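Local coordinates for endo-beta-1,2-glucanase (PDB 6IMV), which hydrolyses internal beta-1,2-glucosidic linkages of beta-1,2-glucan as an endo-acting fungal glycoside hydrolase, at residues M312-I317 with E466-E471; N334-Q339 with P485-Q490. All coordinates share one frame; numbering follows the deposited sequence.

Contact 1: M312-I317 with E466-E471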
loop_
_atom_site.group_PDB
_atom_site.type_symbol
_atom_site.label_atom_id
_atom_site.label_comp_id
_atom_site.label_asym_id
_atom_site.label_seq_id
_atom_site.Cartn_x
_atom_site.Cartn_y
_atom_site.Cartn_z
ATOM N N MET A 312 -7.459 -5.539 6.431
ATOM C CA MET A 312 -8.175 -6.417 7.364
ATOM C C MET A 312 -8.423 -5.657 8.656
ATOM O O MET A 312 -7.676 -4.737 8.979
ATOM C CB MET A 312 -7.382 -7.696 7.645
ATOM C CG MET A 312 -7.158 -8.528 6.395
ATOM S SD MET A 312 -6.352 -10.088 6.736
ATOM C CE MET A 312 -7.727 -11.075 7.338
ATOM N N PRO A 313 -9.497 -5.988 9.407
ATOM C CA PRO A 313 -9.916 -5.185 10.560
ATOM C C PRO A 313 -9.081 -5.400 11.835
ATOM O O PRO A 313 -9.626 -5.695 12.898
ATOM C CB PRO A 313 -11.377 -5.633 10.749
ATOM C CG PRO A 313 -11.381 -7.069 10.298
ATOM C CD PRO A 313 -10.418 -7.105 9.128
ATOM N N TYR A 314 -7.769 -5.179 11.723
ATOM C CA TYR A 314 -6.847 -5.203 12.839
ATOM C C TYR A 314 -7.285 -4.229 13.946
ATOM O O TYR A 314 -7.118 -4.529 15.119
ATOM C CB TYR A 314 -5.435 -4.849 12.356
ATOM C CG TYR A 314 -4.722 -5.991 11.681
ATOM C CD1 TYR A 314 -3.964 -6.880 12.424
ATOM C CD2 TYR A 314 -4.813 -6.196 10.310
ATOM C CE1 TYR A 314 -3.308 -7.940 11.825
ATOM C CE2 TYR A 314 -4.165 -7.258 9.697
ATOM C CZ TYR A 314 -3.413 -8.136 10.460
ATOM O OH TYR A 314 -2.763 -9.199 9.891
ATOM N N TYR A 315 -7.834 -3.066 13.571
ATOM C CA TYR A 315 -8.125 -2.008 14.548
ATOM C C TYR A 315 -9.467 -2.236 15.257
ATOM O O TYR A 315 -9.825 -1.425 16.113
ATOM C CB TYR A 315 -8.039 -0.628 13.894
ATOM C CG TYR A 315 -6.649 -0.219 13.476
ATOM C CD1 TYR A 315 -5.529 -0.939 13.878
ATOM C CD2 TYR A 315 -6.446 0.896 12.672
ATOM C CE1 TYR A 315 -4.255 -0.574 13.473
ATOM C CE2 TYR A 315 -5.177 1.284 12.280
ATOM C CZ TYR A 315 -4.074 0.550 12.686
ATOM O OH TYR A 315 -2.812 0.913 12.308
ATOM N N ASP A 316 -10.170 -3.339 14.945
ATOM C CA ASP A 316 -11.290 -3.830 15.764
ATOM C C ASP A 316 -10.772 -4.374 17.100
ATOM O O ASP A 316 -11.539 -4.515 18.028
ATOM C CB ASP A 316 -12.103 -4.922 15.057
ATOM C CG ASP A 316 -12.974 -4.432 13.914
ATOM O OD1 ASP A 316 -12.882 -3.256 13.598
ATOM O OD2 ASP A 316 -13.738 -5.241 13.351
ATOM N N ILE A 317 -9.481 -4.727 17.182
ATOM C CA ILE A 317 -8.872 -5.244 18.410
ATOM C C ILE A 317 -8.173 -4.073 19.114
ATOM O O ILE A 317 -7.256 -3.470 18.551
ATOM C CB ILE A 317 -7.901 -6.407 18.110
ATOM C CG1 ILE A 317 -8.606 -7.603 17.454
ATOM C CG2 ILE A 317 -7.168 -6.836 19.371
ATOM C CD1 ILE A 317 -8.830 -7.467 15.961
ATOM N N GLU A 466 -9.915 -13.698 17.508
ATOM C CA GLU A 466 -9.376 -14.572 18.568
ATOM C C GLU A 466 -7.864 -14.747 18.409
ATOM O O GLU A 466 -7.103 -14.576 19.353
ATOM C CB GLU A 466 -10.053 -15.945 18.519
ATOM C CG GLU A 466 -9.447 -16.954 19.478
ATOM C CD GLU A 466 -10.113 -18.313 19.439
ATOM O OE1 GLU A 466 -10.100 -18.950 18.372
ATOM O OE2 GLU A 466 -10.655 -18.712 20.470
ATOM N N ARG A 467 -7.450 -15.133 17.201
ATOM C CA ARG A 467 -6.058 -15.412 16.923
ATOM C C ARG A 467 -5.216 -14.141 17.093
ATOM O O ARG A 467 -4.176 -14.163 17.732
ATOM C CB ARG A 467 -5.915 -15.976 15.504
ATOM C CG ARG A 467 -4.481 -16.101 15.007
ATOM C CD ARG A 467 -3.579 -16.928 15.908
ATOM N NE ARG A 467 -3.985 -18.322 15.972
ATOM C CZ ARG A 467 -3.298 -19.277 16.578
ATOM N NH1 ARG A 467 -3.685 -20.539 16.471
ATOM N NH2 ARG A 467 -2.215 -18.975 17.272
ATOM N N ILE A 468 -5.638 -13.040 16.470
ATOM C CA ILE A 468 -4.736 -11.888 16.346
ATOM C C ILE A 468 -4.713 -11.131 17.687
ATOM O O ILE A 468 -3.674 -10.633 18.088
ATOM C CB ILE A 468 -5.088 -11.019 15.119
ATOM C CG1 ILE A 468 -3.879 -10.218 14.623
ATOM C CG2 ILE A 468 -6.279 -10.113 15.395
ATOM C CD1 ILE A 468 -2.626 -11.040 14.363
ATOM N N GLU A 469 -5.833 -11.142 18.428
ATOM C CA GLU A 469 -5.853 -10.555 19.771
ATOM C C GLU A 469 -4.950 -11.372 20.699
ATOM O O GLU A 469 -4.187 -10.792 21.468
ATOM C CB GLU A 469 -7.268 -10.454 20.332
ATOM C CG GLU A 469 -7.332 -9.679 21.635
ATOM C CD GLU A 469 -8.726 -9.223 22.024
ATOM O OE1 GLU A 469 -9.655 -10.058 21.958
ATOM O OE2 GLU A 469 -8.885 -8.028 22.387
ATOM N N ALA A 470 -4.990 -12.707 20.574
ATOM C CA ALA A 470 -4.130 -13.579 21.361
ATOM C C ALA A 470 -2.658 -13.240 21.112
ATOM O O ALA A 470 -1.893 -13.071 22.069
ATOM C CB ALA A 470 -4.423 -15.037 21.071
ATOM N N GLU A 471 -2.265 -13.146 19.829
ATOM C CA GLU A 471 -0.864 -12.986 19.487
ATOM C C GLU A 471 -0.371 -11.633 20.020
ATOM O O GLU A 471 0.697 -11.563 20.637
ATOM C CB GLU A 471 -0.633 -13.140 17.980
ATOM C CG GLU A 471 -0.864 -14.545 17.455
ATOM C CD GLU A 471 0.031 -15.635 18.032
ATOM O OE1 GLU A 471 1.198 -15.337 18.397
ATOM O OE2 GLU A 471 -0.439 -16.780 18.136
#

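Contact 2: N334-Q339 with P485-Q490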
loop_
_atom_site.group_PDB
_atom_site.type_symbol
_atom_site.label_atom_id
_atom_site.label_comp_id
_atom_site.label_asym_id
_atom_site.label_seq_id
_atom_site.Cartn_x
_atom_site.Cartn_y
_atom_site.Cartn_z
ATOM N N ASN A 334 9.190 11.526 16.456
ATOM C CA ASN A 334 10.565 11.201 16.050
ATOM C C ASN A 334 11.076 12.268 15.077
ATOM O O ASN A 334 12.235 12.679 15.165
ATOM C CB ASN A 334 10.704 9.818 15.403
ATOM C CG ASN A 334 12.061 9.571 14.766
ATOM O OD1 ASN A 334 12.180 9.536 13.543
ATOM N ND2 ASN A 334 13.092 9.393 15.575
ATOM N N SER A 335 10.212 12.697 14.150
ATOM C CA SER A 335 10.614 13.652 13.132
ATOM C C SER A 335 10.823 15.050 13.736
ATOM O O SER A 335 11.754 15.753 13.332
ATOM C CB SER A 335 9.658 13.659 11.977
ATOM O OG SER A 335 9.975 12.598 11.090
ATOM N N VAL A 336 9.987 15.430 14.714
ATOM C CA VAL A 336 10.160 16.693 15.434
ATOM C C VAL A 336 11.496 16.665 16.191
ATOM O O VAL A 336 12.317 17.546 16.025
ATOM C CB VAL A 336 8.977 16.987 16.381
ATOM C CG1 VAL A 336 9.254 18.192 17.278
ATOM C CG2 VAL A 336 7.674 17.179 15.608
ATOM N N VAL A 337 11.732 15.633 17.001
ATOM C CA VAL A 337 12.924 15.618 17.863
ATOM C C VAL A 337 14.202 15.496 17.010
ATOM O O VAL A 337 15.241 16.031 17.393
ATOM C CB VAL A 337 12.822 14.538 18.960
ATOM C CG1 VAL A 337 13.003 13.133 18.425
ATOM C CG2 VAL A 337 13.802 14.803 20.094
ATOM N N THR A 338 14.147 14.839 15.840
ATOM C CA THR A 338 15.345 14.729 14.974
ATOM C C THR A 338 15.342 15.824 13.896
ATOM O O THR A 338 16.209 15.832 13.038
ATOM C CB THR A 338 15.501 13.329 14.363
ATOM O OG1 THR A 338 14.391 13.024 13.518
ATOM C CG2 THR A 338 15.645 12.253 15.417
ATOM N N GLN A 339 14.354 16.728 13.949
ATOM C CA GLN A 339 14.280 17.974 13.151
ATOM C C GLN A 339 14.172 17.665 11.652
ATOM O O GLN A 339 14.874 18.268 10.842
ATOM C CB GLN A 339 15.479 18.883 13.443
ATOM C CG GLN A 339 15.490 19.425 14.862
ATOM C CD GLN A 339 16.697 20.308 15.063
ATOM O OE1 GLN A 339 17.791 19.837 15.334
ATOM N NE2 GLN A 339 16.514 21.603 14.893
ATOM N N PRO A 485 0.989 12.995 23.002
ATOM C CA PRO A 485 0.210 13.432 21.847
ATOM C C PRO A 485 1.000 13.304 20.538
ATOM O O PRO A 485 2.253 13.358 20.561
ATOM C CB PRO A 485 -0.074 14.914 22.134
ATOM C CG PRO A 485 0.082 15.029 23.634
ATOM C CD PRO A 485 1.240 14.101 23.944
ATOM N N PHE A 486 0.276 13.136 19.425
ATOM C CA PHE A 486 0.879 13.224 18.111
ATOM C C PHE A 486 1.548 14.595 17.967
ATOM O O PHE A 486 1.035 15.593 18.469
ATOM C CB PHE A 486 -0.146 13.052 16.986
ATOM C CG PHE A 486 -0.765 11.687 16.810
ATOM C CD1 PHE A 486 -0.367 10.592 17.554
ATOM C CD2 PHE A 486 -1.743 11.500 15.843
ATOM C CE1 PHE A 486 -0.974 9.359 17.369
ATOM C CE2 PHE A 486 -2.325 10.260 15.635
ATOM C CZ PHE A 486 -1.969 9.201 16.429
ATOM N N CYS A 487 2.685 14.625 17.270
ATOM C CA CYS A 487 3.433 15.853 17.043
ATOM C C CYS A 487 3.082 16.411 15.661
ATOM O O CYS A 487 2.749 15.658 14.739
ATOM C CB CYS A 487 4.932 15.609 17.185
ATOM S SG CYS A 487 5.437 15.271 18.897
ATOM N N LEU A 488 3.146 17.739 15.545
ATOM C CA LEU A 488 2.947 18.459 14.299
ATOM C C LEU A 488 4.318 18.861 13.752
ATOM O O LEU A 488 5.273 19.003 14.517
ATOM C CB LEU A 488 2.075 19.696 14.559
ATOM C CG LEU A 488 0.557 19.483 14.612
ATOM C CD1 LEU A 488 0.022 18.868 13.334
ATOM C CD2 LEU A 488 0.154 18.629 15.804
ATOM N N PRO A 489 4.457 19.064 12.423
ATOM C CA PRO A 489 5.721 19.499 11.831
ATOM C C PRO A 489 6.264 20.790 12.464
ATOM O O PRO A 489 5.502 21.698 12.712
ATOM C CB PRO A 489 5.411 19.784 10.354
ATOM C CG PRO A 489 4.054 19.143 10.087
ATOM C CD PRO A 489 3.383 18.921 11.429
ATOM N N GLN A 490 7.576 20.837 12.717
ATOM C CA GLN A 490 8.210 21.999 13.353
ATOM C C GLN A 490 9.289 22.610 12.445
ATOM O O GLN A 490 9.850 23.641 12.782
ATOM C CB GLN A 490 8.829 21.611 14.698
ATOM C CG GLN A 490 7.874 20.966 15.682
ATOM C CD GLN A 490 6.784 21.904 16.121
ATOM O OE1 GLN A 490 7.029 23.085 16.337
ATOM N NE2 GLN A 490 5.569 21.389 16.241
#

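Contact 1: M312-I317 with E466-E471
Tyr314 meets Ile468 just after an inverse gamma turn centred on Pro313, which is closed by the bond from Tyr314 N to Met312 O (2.8 Å). One side of the phenol ring receives the isoleucine obliquely: Tyr314 CE1 lies 3.7 Å from Ile468 CG1, and the two side chains cross at about a right angle. Ile468 CG1 stands roughly anti to its own backbone N (chi1 -155°), which turns CG1 and CD1 to the tyrosine and leaves CG2 for Ile317. The ring is held from beyond the contact as well: its OH is hydrogen-bonded to Glu252 and Trp256 of helix 252-261, and Phe464 meets it edge-to-face. This packing belongs to the (alpha/alpha)6-barrel of the enzyme, where the loop leading into helix 318-337 leans on helix 461-475. After a short 3-10 turn comes Ile317, the N-cap residue of helix 318-337. Its CD1 reaches Ile468 CG2 at 3.7 Å, while its CG2 branch presses against the aliphatic part of Glu469, 3.6 Å from Glu469 CG. The glutamate chain runs extended past this methyl, and its carboxylate atom OE2 is also near, 3.7 Å from Ile317 CG2. With an alanine in place of Ile468, the CE1 side of the Tyr314 ring and the CD1 methyl of Ile317 would probably each lose an apolar partner, opening a gap between loop and helix.

Contact 2: N334-Q339 with P485-Q490
Val336 CG2 and the side-chain amide of Gln490 approach the carbonyl of Leu488 from opposite faces of its plane. The methyl carbon is close, 3.2 Å from Leu488 O. On the other face Gln490 NE2 donates a hydrogen bond to Leu488 O (3.0 Å), standing well above the carbonyl plane, with the oxygen itself tilted out of the glutamine amide plane. The glutamine folds back over its own loop to make this bond: a bend at chi2 (-65°) carries the amide to Leu488 O, while CG, set beside the backbone N by the first torsion, packs on the valine, 3.5 Å from Val336 CG1. Of the two valine methyls CG1, anti to the backbone N (chi1 172°), makes the closer approach to the glutamine. CG2, which is also near Gln490 CG, touches both Leu488 O and Cys487 CB, the latter at 3.5 Å. No hydrogen bond joins the segments, but a covalent link lies alongside, since Cys487 SG forms a disulfide with Cys333, on the same helix as Val336. Cys487 N adds a hydrogen bond to Thr332 OG1 of that helix.

Just beyond Val336 the helix ends in a Schellman motif, in which Gln339 takes positive phi (64°) and its N binds Val336 O. Asn334 O is gripped twice, from opposite faces of its plane, by the backbone N and the hydroxyl of Thr338; Thr338 OG1 lies 2.7 Å from Asn334 O. Around this surface contact, Phe486 touches Gln325, Glu328, Arg329 and Thr332 of helix 318-337. Cys487 O accepts a bond from Trp400 NE1 of helix 394-405, on which Pro489 also packs, while Asn334 and Val337 reach Tyr285 and Ile287 of strand 282-287.

Helix 318-337 connects the two contacts: Ile317 of contact 1 sits at its N-cap position, and residues 334-337 of contact 2 form its last turn. The centres are 29 Å apart, with nearest atoms about 9 Å apart and no touch. Along the chain the segments alternate, 312-317, 334-339, 466-471 and 485-490, so the second partner of each comes from the C-terminal part, first helix 461-475 and then the loop that follows it. The same helix is therefore held near both ends by these C-terminal segments, through buried apolar packing in contact 1 and beside a disulfide at the surface in contact 2. The side chain of Tyr314 in contact 1 is about 12 Å from a bound glucose.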